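Fatty acid synthase 1, isoform A (Drosophila melanogaster, PDB 6FN6) probably catalyses de novo synthesis of long-chain saturated fatty acids as a multifunctional enzyme, this chain holding its modifying region with dehydratase, enoylreductase and ketoreductase domains. Local coordinates at residues L129-N132 against D133-E137; S211-K215 against E216-E220; P629-L632 against A633-C637; T941-L944 against V945-A949; Q965-M968 against I969-W972. All coordinates share one frame; numbering follows the deposited sequence.

Contact 1 of 5, residues L129-N132 against D133-E137; sequences LGTN and DVYKE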
loop_
_atom_site.group_PDB
_atom_site.type_symbol
_atom_site.label_atom_id
_atom_site.label_comp_id
_atom_site.label_asym_id
_atom_site.label_seq_id
_atom_site.Cartn_x
_atom_site.Cartn_y
_atom_site.Cartn_z
ATOM N N LEU A 129 5.109 -8.236 -41.457
ATOM C CA LEU A 129 5.871 -7.005 -41.564
ATOM C C LEU A 129 7.356 -7.319 -41.681
ATOM O O LEU A 129 7.877 -8.177 -40.968
ATOM C CB LEU A 129 5.621 -6.102 -40.354
ATOM C CG LEU A 129 4.165 -5.767 -40.022
ATOM C CD1 LEU A 129 4.071 -5.055 -38.675
ATOM C CD2 LEU A 129 3.558 -4.914 -41.112
ATOM N N GLY A 130 8.028 -6.633 -42.598
ATOM C CA GLY A 130 9.473 -6.705 -42.691
ATOM C C GLY A 130 10.116 -5.678 -41.783
ATOM O O GLY A 130 9.427 -4.874 -41.158
ATOM N N THR A 131 11.442 -5.691 -41.720
ATOM C CA THR A 131 12.162 -4.745 -40.880
ATOM C C THR A 131 11.799 -3.304 -41.237
ATOM O O THR A 131 11.607 -2.474 -40.354
ATOM C CB THR A 131 13.691 -4.935 -40.996
ATOM O OG1 THR A 131 14.360 -3.905 -40.261
ATOM C CG2 THR A 131 14.148 -4.896 -42.455
ATOM N N ASN A 132 11.673 -3.016 -42.527
ATOM C CA ASN A 132 11.364 -1.661 -42.972
ATOM C C ASN A 132 9.908 -1.297 -42.694
ATOM O O ASN A 132 9.602 -0.151 -42.367
ATOM C CB ASN A 132 11.672 -1.507 -44.463
ATOM C CG ASN A 132 13.161 -1.526 -44.753
ATOM O OD1 ASN A 132 13.963 -0.993 -43.982
ATOM N ND2 ASN A 132 13.540 -2.143 -45.868
ATOM N N ASP A 133 9.013 -2.272 -42.825
ATOM C CA ASP A 133 7.605 -2.060 -42.500
ATOM C C ASP A 133 7.446 -1.696 -41.030
ATOM O O ASP A 133 6.743 -0.749 -40.684
ATOM C CB ASP A 133 6.774 -3.307 -42.812
ATOM C CG ASP A 133 6.799 -3.674 -44.278
ATOM O OD1 ASP A 133 6.807 -2.753 -45.123
ATOM O OD2 ASP A 133 6.803 -4.885 -44.584
ATOM N N VAL A 134 8.098 -2.471 -40.170
ATOM C CA VAL A 134 8.004 -2.282 -38.729
ATOM C C VAL A 134 8.433 -0.878 -38.330
ATOM O O VAL A 134 7.740 -0.205 -37.572
ATOM C CB VAL A 134 8.842 -3.341 -37.987
ATOM C CG1 VAL A 134 9.034 -2.959 -36.521
ATOM C CG2 VAL A 134 8.198 -4.705 -38.108
ATOM N N TYR A 135 9.584 -0.441 -38.824
ATOM C CA TYR A 135 10.169 0.803 -38.351
ATOM C C TYR A 135 9.590 2.016 -39.076
ATOM O O TYR A 135 9.757 3.150 -38.629
ATOM C CB TYR A 135 11.692 0.747 -38.478
ATOM C CG TYR A 135 12.297 -0.162 -37.433
ATOM C CD1 TYR A 135 12.438 0.262 -36.118
ATOM C CD2 TYR A 135 12.693 -1.453 -37.749
ATOM C CE1 TYR A 135 12.970 -0.568 -35.153
ATOM C CE2 TYR A 135 13.228 -2.289 -36.794
ATOM C CZ TYR A 135 13.359 -1.844 -35.496
ATOM O OH TYR A 135 13.898 -2.674 -34.539
ATOM N N LYS A 136 8.923 1.787 -40.201
ATOM C CA LYS A 136 8.114 2.838 -40.801
ATOM C C LYS A 136 6.936 3.129 -39.872
ATOM O O LYS A 136 6.620 4.285 -39.593
ATOM C CB LYS A 136 7.625 2.447 -42.197
ATOM C CG LYS A 136 6.511 3.341 -42.711
ATOM C CD LYS A 136 6.240 3.144 -44.190
ATOM C CE LYS A 136 5.276 4.206 -44.691
ATOM N NZ LYS A 136 4.796 3.943 -46.072
ATOM N N GLU A 137 6.295 2.064 -39.402
ATOM C CA GLU A 137 5.182 2.171 -38.463
ATOM C C GLU A 137 5.611 2.941 -37.217
ATOM O O GLU A 137 4.940 3.881 -36.791
ATOM C CB GLU A 137 4.672 0.775 -38.082
ATOM C CG GLU A 137 3.736 0.725 -36.875
ATOM C CD GLU A 137 2.444 1.484 -37.106
ATOM O OE1 GLU A 137 2.135 1.792 -38.278
ATOM O OE2 GLU A 137 1.735 1.770 -36.118
#
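Asp133 folds back over the start of helix 131-141 to take the backbone N-H of Gly130, with OD2 2.9 Å from Gly130 N and the N-H pointing almost straight at it (172°). The donor comes in on the anti side of OD2, 25° out of the carboxylate plane. Asp133 CG stands anti to its own carbonyl carbon (chi1 -62°), which lets OD2 reach back to Gly130 N. Regular helical bonds begin at once: Val134 N to Gly130 O at 2.9 Å, followed by Tyr135 N to Thr131 O. Since Gly130 is the N-cap, the carboxylate supplies the N3 half of a capping box; glycine has no side chain to return the other half. This helix belongs to the predicted C-terminal hotdog fold of the dehydratase, and Leu129, on the strand two residues before it, pairs through its backbone with Ser155 of strand 152-155. Apolar contact comes from Leu129, whose CB meets Val134 CG2 at 3.7 Å with the two side chains roughly perpendicular, while its CD2 rests 4.0 Å from Asp133 CB. Tyr135 turns a ring edge to Thr131 O, and its OH is hydrogen-bonded to Gln179 OE1 and Ile152 N.

Contact 2 of 5, residues S211-K215 against E216-E220; sequences SALTK and EEQVE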
loop_
_atom_site.group_PDB
_atom_site.type_symbol
_atom_site.label_atom_id
_atom_site.label_comp_id
_atom_site.label_asym_id
_atom_site.label_seq_id
_atom_site.Cartn_x
_atom_site.Cartn_y
_atom_site.Cartn_z
ATOM N N SER A 211 24.316 -20.535 -30.261
ATOM C CA SER A 211 25.308 -21.426 -30.855
ATOM C C SER A 211 24.709 -22.230 -32.007
ATOM O O SER A 211 25.432 -22.710 -32.880
ATOM C CB SER A 211 25.879 -22.371 -29.797
ATOM O OG SER A 211 24.874 -23.222 -29.278
ATOM N N ALA A 212 23.388 -22.374 -32.003
ATOM C CA ALA A 212 22.688 -23.108 -33.052
ATOM C C ALA A 212 22.510 -22.259 -34.308
ATOM O O ALA A 212 21.950 -22.721 -35.302
ATOM C CB ALA A 212 21.338 -23.586 -32.547
ATOM N N LEU A 213 22.979 -21.017 -34.255
ATOM C CA LEU A 213 22.864 -20.100 -35.384
ATOM C C LEU A 213 24.236 -19.632 -35.849
ATOM O O LEU A 213 25.170 -19.525 -35.055
ATOM C CB LEU A 213 22.015 -18.884 -35.015
ATOM C CG LEU A 213 20.494 -19.038 -34.979
ATOM C CD1 LEU A 213 20.039 -19.883 -33.799
ATOM C CD2 LEU A 213 19.844 -17.664 -34.935
ATOM N N THR A 214 24.348 -19.356 -37.143
ATOM C CA THR A 214 25.562 -18.775 -37.695
ATOM C C THR A 214 25.617 -17.308 -37.298
ATOM O O THR A 214 24.584 -16.691 -37.043
ATOM C CB THR A 214 25.611 -18.900 -39.227
ATOM O OG1 THR A 214 25.210 -20.220 -39.615
ATOM C CG2 THR A 214 27.015 -18.621 -39.753
ATOM N N LYS A 215 26.821 -16.749 -37.244
ATOM C CA LYS A 215 26.983 -15.334 -36.949
ATOM C C LYS A 215 26.166 -14.519 -37.947
ATOM O O LYS A 215 25.709 -13.419 -37.640
ATOM C CB LYS A 215 28.458 -14.929 -36.997
ATOM C CG LYS A 215 29.295 -15.517 -35.865
ATOM C CD LYS A 215 28.971 -14.895 -34.511
ATOM C CE LYS A 215 29.744 -15.580 -33.392
ATOM N NZ LYS A 215 29.433 -15.009 -32.054
ATOM N N GLU A 216 25.997 -15.066 -39.148
ATOM C CA GLU A 216 25.155 -14.447 -40.165
ATOM C C GLU A 216 23.669 -14.630 -39.859
ATOM O O GLU A 216 22.890 -13.684 -39.954
ATOM C CB GLU A 216 25.468 -15.027 -41.543
ATOM C CG GLU A 216 24.874 -14.225 -42.684
ATOM C CD GLU A 216 24.747 -15.030 -43.959
ATOM O OE1 GLU A 216 25.567 -15.948 -44.170
ATOM O OE2 GLU A 216 23.819 -14.748 -44.746
ATOM N N GLU A 217 23.282 -15.850 -39.499
ATOM C CA GLU A 217 21.888 -16.145 -39.177
ATOM C C GLU A 217 21.416 -15.303 -37.995
ATOM O O GLU A 217 20.288 -14.806 -37.983
ATOM C CB GLU A 217 21.709 -17.636 -38.875
ATOM C CG GLU A 217 21.835 -18.531 -40.099
ATOM C CD GLU A 217 21.647 -20.003 -39.780
ATOM O OE1 GLU A 217 22.148 -20.456 -38.729
ATOM O OE2 GLU A 217 20.991 -20.706 -40.578
ATOM N N GLN A 218 22.290 -15.144 -37.006
ATOM C CA GLN A 218 21.985 -14.342 -35.829
ATOM C C GLN A 218 21.595 -12.921 -36.228
ATOM O O GLN A 218 20.819 -12.262 -35.536
ATOM C CB GLN A 218 23.183 -14.308 -34.878
ATOM C CG GLN A 218 23.482 -15.636 -34.197
ATOM C CD GLN A 218 24.790 -15.612 -33.432
ATOM O OE1 GLN A 218 25.436 -14.570 -33.320
ATOM N NE2 GLN A 218 25.184 -16.761 -32.894
ATOM N N VAL A 219 22.138 -12.458 -37.349
ATOM C CA VAL A 219 21.918 -11.093 -37.806
ATOM C C VAL A 219 20.816 -11.036 -38.860
ATOM O O VAL A 219 19.933 -10.183 -38.793
ATOM C CB VAL A 219 23.227 -10.488 -38.360
ATOM C CG1 VAL A 219 23.005 -9.056 -38.834
ATOM C CG2 VAL A 219 24.325 -10.535 -37.311
ATOM N N GLU A 220 20.867 -11.947 -39.826
ATOM C CA GLU A 220 19.945 -11.906 -40.958
ATOM C C GLU A 220 18.589 -12.531 -40.628
ATOM O O GLU A 220 17.563 -12.117 -41.169
ATOM C CB GLU A 220 20.557 -12.618 -42.171
ATOM C CG GLU A 220 21.942 -12.120 -42.573
ATOM C CD GLU A 220 21.930 -10.697 -43.098
ATOM O OE1 GLU A 220 20.829 -10.141 -43.292
ATOM O OE2 GLU A 220 23.025 -10.136 -43.318
#
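Thr214 and Glu217 join in the turn leading into the short helix around 217-220, where the carboxylate takes the backbone N-H three residues back. Glu217 OE1 lies 2.9 Å from Thr214 N, and the N-H reaches it on the anti side, 16° out of the carboxylate plane. The same oxygen accepts a weak bond from Thr214 OG1 at 3.2 Å, so OE1 has two donors from one residue. Thr214 OG1 sits beside its own backbone N (chi1 -45°), which brings both donors to the same carboxylate oxygen. Among backbone bonds, Gln218 N meets Thr214 O at 2.8 Å, close to head-on, and Glu216 O receives both Val219 N and Glu220 N. This turn lies at the surface of the predicted C-terminal hotdog fold of the dehydratase, away from its predicted active-site residues. Gln218 is tied to its surroundings at both ends: its backbone bonds with Trp166, and NE2 bonds to Leu210 O at the end of helix 203-210. Van der Waals contacts add to this. Lys215 and Gln218 run alongside each other in the same direction, Lys215 CD 3.7 Å from Gln218 OE1, while Leu213 CB lies 3.7 Å from Gln218 CG.

Contact 3 of 5, residues P629-L632 against A633-C637; sequences PGDL and AEQDC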
loop_
_atom_site.group_PDB
_atom_site.type_symbol
_atom_site.label_atom_id
_atom_site.label_comp_id
_atom_site.label_asym_id
_atom_site.label_seq_id
_atom_site.Cartn_x
_atom_site.Cartn_y
_atom_site.Cartn_z
ATOM N N PRO A 629 -12.240 6.573 -21.617
ATOM C CA PRO A 629 -13.020 5.344 -21.803
ATOM C C PRO A 629 -13.311 5.025 -23.269
ATOM O O PRO A 629 -13.537 5.926 -24.074
ATOM C CB PRO A 629 -14.319 5.632 -21.037
ATOM C CG PRO A 629 -14.406 7.114 -20.961
ATOM C CD PRO A 629 -12.994 7.594 -20.869
ATOM N N GLY A 630 -13.304 3.737 -23.593
ATOM C CA GLY A 630 -13.513 3.266 -24.950
ATOM C C GLY A 630 -12.545 3.799 -25.990
ATOM O O GLY A 630 -11.345 3.911 -25.745
ATOM N N ASP A 631 -13.081 4.136 -27.159
ATOM C CA ASP A 631 -12.263 4.536 -28.301
ATOM C C ASP A 631 -12.147 6.052 -28.454
ATOM O O ASP A 631 -12.020 6.557 -29.569
ATOM C CB ASP A 631 -12.830 3.932 -29.589
ATOM C CG ASP A 631 -14.266 4.350 -29.851
ATOM O OD1 ASP A 631 -14.730 5.334 -29.236
ATOM O OD2 ASP A 631 -14.932 3.693 -30.677
ATOM N N LEU A 632 -12.186 6.778 -27.342
ATOM C CA LEU A 632 -12.155 8.235 -27.395
ATOM C C LEU A 632 -10.769 8.738 -27.792
ATOM O O LEU A 632 -10.638 9.817 -28.371
ATOM C CB LEU A 632 -12.572 8.833 -26.051
ATOM C CG LEU A 632 -14.011 8.543 -25.612
ATOM C CD1 LEU A 632 -14.232 8.956 -24.163
ATOM C CD2 LEU A 632 -15.011 9.240 -26.524
ATOM N N ALA A 633 -9.737 7.959 -27.480
ATOM C CA ALA A 633 -8.372 8.318 -27.850
ATOM C C ALA A 633 -8.269 8.546 -29.359
ATOM O O ALA A 633 -7.450 9.342 -29.821
ATOM C CB ALA A 633 -7.400 7.238 -27.406
ATOM N N GLU A 634 -9.090 7.830 -30.120
ATOM C CA GLU A 634 -9.150 7.998 -31.570
ATOM C C GLU A 634 -9.923 9.256 -31.974
ATOM O O GLU A 634 -9.586 9.912 -32.959
ATOM C CB GLU A 634 -9.791 6.770 -32.225
ATOM C CG GLU A 634 -9.036 5.467 -32.001
ATOM C CD GLU A 634 -7.950 5.236 -33.039
ATOM O OE1 GLU A 634 -7.476 6.226 -33.638
ATOM O OE2 GLU A 634 -7.573 4.066 -33.258
ATOM N N GLN A 635 -10.952 9.592 -31.203
ATOM C CA GLN A 635 -11.885 10.651 -31.578
ATOM C C GLN A 635 -11.295 12.053 -31.427
ATOM O O GLN A 635 -10.347 12.265 -30.671
ATOM C CB GLN A 635 -13.158 10.548 -30.730
ATOM C CG GLN A 635 -13.870 9.203 -30.810
ATOM C CD GLN A 635 -14.652 9.026 -32.097
ATOM O OE1 GLN A 635 -15.163 9.991 -32.665
ATOM N NE2 GLN A 635 -14.751 7.786 -32.562
ATOM N N ASP A 636 -11.873 13.004 -32.158
ATOM C CA ASP A 636 -11.468 14.406 -32.081
ATOM C C ASP A 636 -12.324 15.152 -31.058
ATOM O O ASP A 636 -11.817 15.951 -30.271
ATOM C CB ASP A 636 -11.587 15.076 -33.453
ATOM C CG ASP A 636 -10.331 14.921 -34.294
ATOM O OD1 ASP A 636 -9.222 14.868 -33.721
ATOM O OD2 ASP A 636 -10.458 14.850 -35.534
ATOM N N CYS A 637 -13.627 14.888 -31.094
ATOM C CA CYS A 637 -14.586 15.510 -30.186
ATOM C C CYS A 637 -14.734 14.677 -28.915
ATOM O O CYS A 637 -15.427 13.663 -28.916
ATOM C CB CYS A 637 -15.940 15.671 -30.883
ATOM S SG CYS A 637 -17.331 16.083 -29.801
#
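The side chains of Asp631 and Gln635 come near each other across a run of turns that opens with a type II' beta turn from Pro629 to Leu632. Gly630 holds the second position of that turn with its positive phi. The loop joins helix 613-620 to strand 642-646 in the part of the chain that probably forms the enoylreductase domain. Asp631 CG sits between its backbone N and carbonyl carbon (chi1 59°), an uncommon choice that swings the carboxylate to the side from which Gln635 approaches. Gln635 comes to meet it: its chain bends at chi2 (-76°), curling the amide back so that NE2 lies 4.1 Å from Asp631 OD1. That is nearness rather than a bond, and the carboxylate and amide planes are turned 43° from each other. Nearer the backbone, Gln635 CG lies 3.5 Å from Asp631 O and 3.9 Å from Leu632 CA. Leu632 sends its own branch elsewhere, onto Ala659, while Ala633 touches Leu187 of the dehydratase part of the chain as well as Ala625. Two backbone bonds hold the bend, neither ideal. Glu634 N meets Asp631 O at 3.2 Å from well above the carbonyl plane, and Gln635 N makes a weak bond to Leu632 O at 2.9 Å. Beside them, Glu634 CB packs 3.5 Å from Asp631 O and Gln635 CB lies 3.5 Å from Leu632 O.

Contact 4 of 5, residues T941-L944 against V945-A949; sequences TNWL and VTRGA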
loop_
_atom_site.group_PDB
_atom_site.type_symbol
_atom_site.label_atom_id
_atom_site.label_comp_id
_atom_site.label_asym_id
_atom_site.label_seq_id
_atom_site.Cartn_x
_atom_site.Cartn_y
_atom_site.Cartn_z
ATOM N N THR A 941 -5.478 8.038 -47.685
ATOM C CA THR A 941 -6.602 7.154 -47.403
ATOM C C THR A 941 -6.969 7.191 -45.923
ATOM O O THR A 941 -8.140 7.320 -45.567
ATOM C CB THR A 941 -6.286 5.704 -47.812
ATOM O OG1 THR A 941 -5.976 5.657 -49.209
ATOM C CG2 THR A 941 -7.467 4.787 -47.526
ATOM N N ASN A 942 -5.961 7.060 -45.067
ATOM C CA ASN A 942 -6.168 7.077 -43.625
ATOM C C ASN A 942 -6.893 8.351 -43.198
ATOM O O ASN A 942 -7.857 8.309 -42.432
ATOM C CB ASN A 942 -4.832 6.963 -42.894
ATOM C CG ASN A 942 -4.998 6.630 -41.427
ATOM O OD1 ASN A 942 -5.740 5.716 -41.067
ATOM N ND2 ASN A 942 -4.319 7.382 -40.569
ATOM N N TRP A 943 -6.422 9.485 -43.704
ATOM C CA TRP A 943 -7.012 10.777 -43.383
ATOM C C TRP A 943 -8.482 10.825 -43.790
ATOM O O TRP A 943 -9.323 11.333 -43.047
ATOM C CB TRP A 943 -6.234 11.891 -44.081
ATOM C CG TRP A 943 -6.659 13.275 -43.705
ATOM C CD1 TRP A 943 -6.162 14.036 -42.692
ATOM C CD2 TRP A 943 -7.664 14.068 -44.348
ATOM N NE1 TRP A 943 -6.792 15.257 -42.662
ATOM C CE2 TRP A 943 -7.721 15.300 -43.668
ATOM C CE3 TRP A 943 -8.520 13.856 -45.432
ATOM C CZ2 TRP A 943 -8.599 16.316 -44.034
ATOM C CZ3 TRP A 943 -9.393 14.865 -45.793
ATOM C CH2 TRP A 943 -9.426 16.079 -45.099
ATOM N N LEU A 944 -8.788 10.284 -44.965
ATOM C CA LEU A 944 -10.159 10.265 -45.464
ATOM C C LEU A 944 -11.033 9.422 -44.541
ATOM O O LEU A 944 -12.198 9.738 -44.306
ATOM C CB LEU A 944 -10.208 9.715 -46.895
ATOM C CG LEU A 944 -9.498 10.542 -47.973
ATOM C CD1 LEU A 944 -9.317 9.726 -49.251
ATOM C CD2 LEU A 944 -10.266 11.824 -48.274
ATOM N N VAL A 945 -10.455 8.350 -44.012
ATOM C CA VAL A 945 -11.177 7.448 -43.128
ATOM C C VAL A 945 -11.510 8.164 -41.822
ATOM O O VAL A 945 -12.610 8.018 -41.289
ATOM C CB VAL A 945 -10.365 6.163 -42.877
ATOM C CG1 VAL A 945 -10.968 5.338 -41.740
ATOM C CG2 VAL A 945 -10.292 5.336 -44.144
ATOM N N THR A 946 -10.557 8.933 -41.308
ATOM C CA THR A 946 -10.771 9.685 -40.081
ATOM C C THR A 946 -11.763 10.821 -40.311
ATOM O O THR A 946 -12.345 11.340 -39.359
ATOM C CB THR A 946 -9.456 10.278 -39.526
ATOM O OG1 THR A 946 -8.904 11.205 -40.466
ATOM C CG2 THR A 946 -8.442 9.184 -39.252
ATOM N N ARG A 947 -11.939 11.218 -41.570
ATOM C CA ARG A 947 -12.903 12.259 -41.907
ATOM C C ARG A 947 -14.259 11.673 -42.299
ATOM O O ARG A 947 -15.169 12.406 -42.686
ATOM C CB ARG A 947 -12.365 13.139 -43.037
ATOM C CG ARG A 947 -11.323 14.168 -42.606
ATOM C CD ARG A 947 -11.955 15.302 -41.815
ATOM N NE ARG A 947 -10.959 16.232 -41.285
ATOM C CZ ARG A 947 -10.722 17.452 -41.760
ATOM N NH1 ARG A 947 -11.413 17.936 -42.786
ATOM N NH2 ARG A 947 -9.792 18.204 -41.193
ATOM N N GLY A 948 -14.398 10.356 -42.185
ATOM C CA GLY A 948 -15.685 9.713 -42.383
ATOM C C GLY A 948 -15.836 8.832 -43.611
ATOM O O GLY A 948 -16.898 8.251 -43.823
ATOM N N ALA A 949 -14.794 8.725 -44.426
ATOM C CA ALA A 949 -14.861 7.866 -45.603
ATOM C C ALA A 949 -15.005 6.411 -45.161
ATOM O O ALA A 949 -14.298 5.955 -44.261
ATOM C CB ALA A 949 -13.632 8.049 -46.472
#
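Trp943 O is gripped by two donors: Thr946 OG1 at 2.6 Å and, weakly, Arg947 N at 3.0 Å. The hydroxyl can get there because Thr946 OG1 lies between its backbone N and carbonyl carbon (chi1 62°), turned back onto the preceding helical turn. One residue on, Leu944 O takes Ala949 N at 2.8 Å together with a weak bond from Arg947 N. With Gly948 N bonded to Val945 O and Gly948 at positive phi, this is a Schellman motif ending helix 935-946, and it brings Ala949 CB to 3.8 Å from Leu944 CB. The helix is the connection between parallel strands 926-930 and 951-955 in the Rossmann-type ketoreductase domain, and the turn sends the chain toward the second of them. On another side of the helix Arg947 crosses Trp943 obliquely. Its CG makes a CH-pi contact 3.6 Å from the centroid of the six-membered ring, 8° off the normal, and its bent chain brings the guanidinium round so that Trp943 CZ2 lies over the centre of its face, 3.3 Å from Arg947 CZ, the planes 44° apart. With an alanine here, Trp943 would probably lose the cover over this face and Thr919 O its bond from NH1. Trp943 also meets Leu1150 and Phe1154, which appear to belong to the C-terminal tag.

Contact 5 of 5, residues Q965-M968 against I969-W972; sequences QGLM and IRRW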
loop_
_atom_site.group_PDB
_atom_site.type_symbol
_atom_site.label_atom_id
_atom_site.label_comp_id
_atom_site.label_asym_id
_atom_site.label_seq_id
_atom_site.Cartn_x
_atom_site.Cartn_y
_atom_site.Cartn_z
ATOM N N GLN A 965 1.456 -1.937 -45.966
ATOM C CA GLN A 965 0.236 -1.812 -46.758
ATOM C C GLN A 965 -0.850 -2.709 -46.183
ATOM O O GLN A 965 -1.950 -2.252 -45.880
ATOM C CB GLN A 965 0.498 -2.171 -48.222
ATOM C CG GLN A 965 1.150 -1.063 -49.033
ATOM C CD GLN A 965 1.804 -1.579 -50.301
ATOM O OE1 GLN A 965 1.670 -2.752 -50.651
ATOM N NE2 GLN A 965 2.507 -0.699 -51.001
ATOM N N GLY A 966 -0.539 -3.996 -46.057
ATOM C CA GLY A 966 -1.473 -4.951 -45.497
ATOM C C GLY A 966 -1.934 -4.542 -44.108
ATOM O O GLY A 966 -3.085 -4.770 -43.734
ATOM N N LEU A 967 -1.028 -3.936 -43.345
ATOM C CA LEU A 967 -1.341 -3.468 -42.000
ATOM C C LEU A 967 -2.426 -2.398 -42.029
ATOM O O LEU A 967 -3.425 -2.491 -41.316
ATOM C CB LEU A 967 -0.083 -2.920 -41.318
ATOM C CG LEU A 967 -0.263 -2.268 -39.942
ATOM C CD1 LEU A 967 -0.910 -3.233 -38.957
ATOM C CD2 LEU A 967 1.073 -1.771 -39.406
ATOM N N MET A 968 -2.224 -1.380 -42.858
ATOM C CA MET A 968 -3.163 -0.269 -42.946
ATOM C C MET A 968 -4.529 -0.746 -43.432
ATOM O O MET A 968 -5.566 -0.281 -42.956
ATOM C CB MET A 968 -2.617 0.815 -43.876
ATOM C CG MET A 968 -1.393 1.543 -43.328
ATOM S SD MET A 968 -1.629 2.245 -41.678
ATOM C CE MET A 968 -3.065 3.286 -41.941
ATOM N N ILE A 969 -4.527 -1.671 -44.383
ATOM C CA ILE A 969 -5.770 -2.202 -44.922
ATOM C C ILE A 969 -6.494 -2.959 -43.814
ATOM O O ILE A 969 -7.706 -2.822 -43.649
ATOM C CB ILE A 969 -5.509 -3.094 -46.159
ATOM C CG1 ILE A 969 -4.910 -2.255 -47.292
ATOM C CG2 ILE A 969 -6.796 -3.779 -46.624
ATOM C CD1 ILE A 969 -4.354 -3.067 -48.443
ATOM N N ARG A 970 -5.746 -3.756 -43.057
ATOM C CA ARG A 970 -6.319 -4.507 -41.947
ATOM C C ARG A 970 -6.940 -3.553 -40.929
ATOM O O ARG A 970 -8.050 -3.777 -40.447
ATOM C CB ARG A 970 -5.260 -5.382 -41.271
ATOM C CG ARG A 970 -5.831 -6.279 -40.184
ATOM C CD ARG A 970 -4.793 -7.219 -39.594
ATOM N NE ARG A 970 -3.765 -6.510 -38.837
ATOM C CZ ARG A 970 -3.939 -6.019 -37.615
ATOM N NH1 ARG A 970 -5.114 -6.130 -37.010
ATOM N NH2 ARG A 970 -2.943 -5.395 -37.001
ATOM N N ARG A 971 -6.219 -2.481 -40.613
ATOM C CA ARG A 971 -6.699 -1.500 -39.651
ATOM C C ARG A 971 -7.960 -0.793 -40.149
ATOM O O ARG A 971 -8.889 -0.554 -39.375
ATOM C CB ARG A 971 -5.603 -0.476 -39.351
ATOM C CG ARG A 971 -4.438 -1.037 -38.547
ATOM C CD ARG A 971 -3.387 0.024 -38.267
ATOM N NE ARG A 971 -2.400 -0.425 -37.287
ATOM C CZ ARG A 971 -1.200 0.124 -37.120
ATOM N NH1 ARG A 971 -0.821 1.152 -37.867
ATOM N NH2 ARG A 971 -0.373 -0.356 -36.201
ATOM N N TRP A 972 -8.004 -0.478 -41.442
ATOM C CA TRP A 972 -9.166 0.193 -42.019
ATOM C C TRP A 972 -10.366 -0.746 -42.054
ATOM O O TRP A 972 -11.499 -0.333 -41.806
ATOM C CB TRP A 972 -8.858 0.703 -43.427
ATOM C CG TRP A 972 -7.812 1.775 -43.467
ATOM C CD1 TRP A 972 -7.556 2.709 -42.507
ATOM C CD2 TRP A 972 -6.872 2.013 -44.519
ATOM N NE1 TRP A 972 -6.517 3.517 -42.898
ATOM C CE2 TRP A 972 -6.079 3.109 -44.130
ATOM C CE3 TRP A 972 -6.624 1.406 -45.752
ATOM C CZ2 TRP A 972 -5.056 3.611 -44.931
ATOM C CZ3 TRP A 972 -5.612 1.905 -46.544
ATOM C CH2 TRP A 972 -4.840 2.996 -46.131
#
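Met968 and Trp972 make the main side-chain contact, one helical turn apart. Met968 CB sits over the face of the six-membered ring in a CH-pi contact, 3.9 Å from its centroid. Beyond it the methionine bends twice (chi2 -54°, chi3 -56°), bringing CE to 3.6 Å from Trp972 CZ2. Leu967 makes the second contact: its CD2 lies over one face of the Arg971 guanidinium, 3.7 Å from CZ, and its CD1 comes 3.6 Å from Arg970 NH2. Underneath run ordinary helical bonds, among them Arg971 N to Leu967 O and Trp972 N to Met968 O, each 2.9 Å. The next shell fixes the ends of these groups. Trp972 NE1 bonds to Asn942 OD1, Arg970 NH1 forms a salt bridge with Glu974 OE2, and Arg971 NH2 pairs with Glu137 of the dehydratase. A leucine in place of Trp972 would probably leave Asn942 OD1 without its indole donor and Met968 without a flat face to lie on. Helix 963-974 crosses between parallel strands 951-955 and 978-982 of the Rossmann-type ketoreductase sheet; Ile969 and Trp972 rest on Val979, and Trp972 packs on Leu938 and Thr941 of helix 935-946.

Overall arrangement
Contact 5 lies between contacts 1 and 4, with centres about 13 Å from each. To contact 1 it reaches across a domain boundary, the dehydratase Glu137 OE2 lying 3.0 Å from the ketoreductase Arg971 NH2; to contact 4 it packs helix on helix, Thr941 CG2 3.5 Å from Trp972 CH2. Contact 3 comes near contact 4, nearest atoms about 6 Å apart, without touching it. Contact 2 stands apart at the surface of the dehydratase, its centre about 21 Å from that of contact 1. Contact 1 is nearest the predicted dehydratase site: the side chain of Tyr135 is about 7 Å from that of Asp175 and about 9 Å from that of His24.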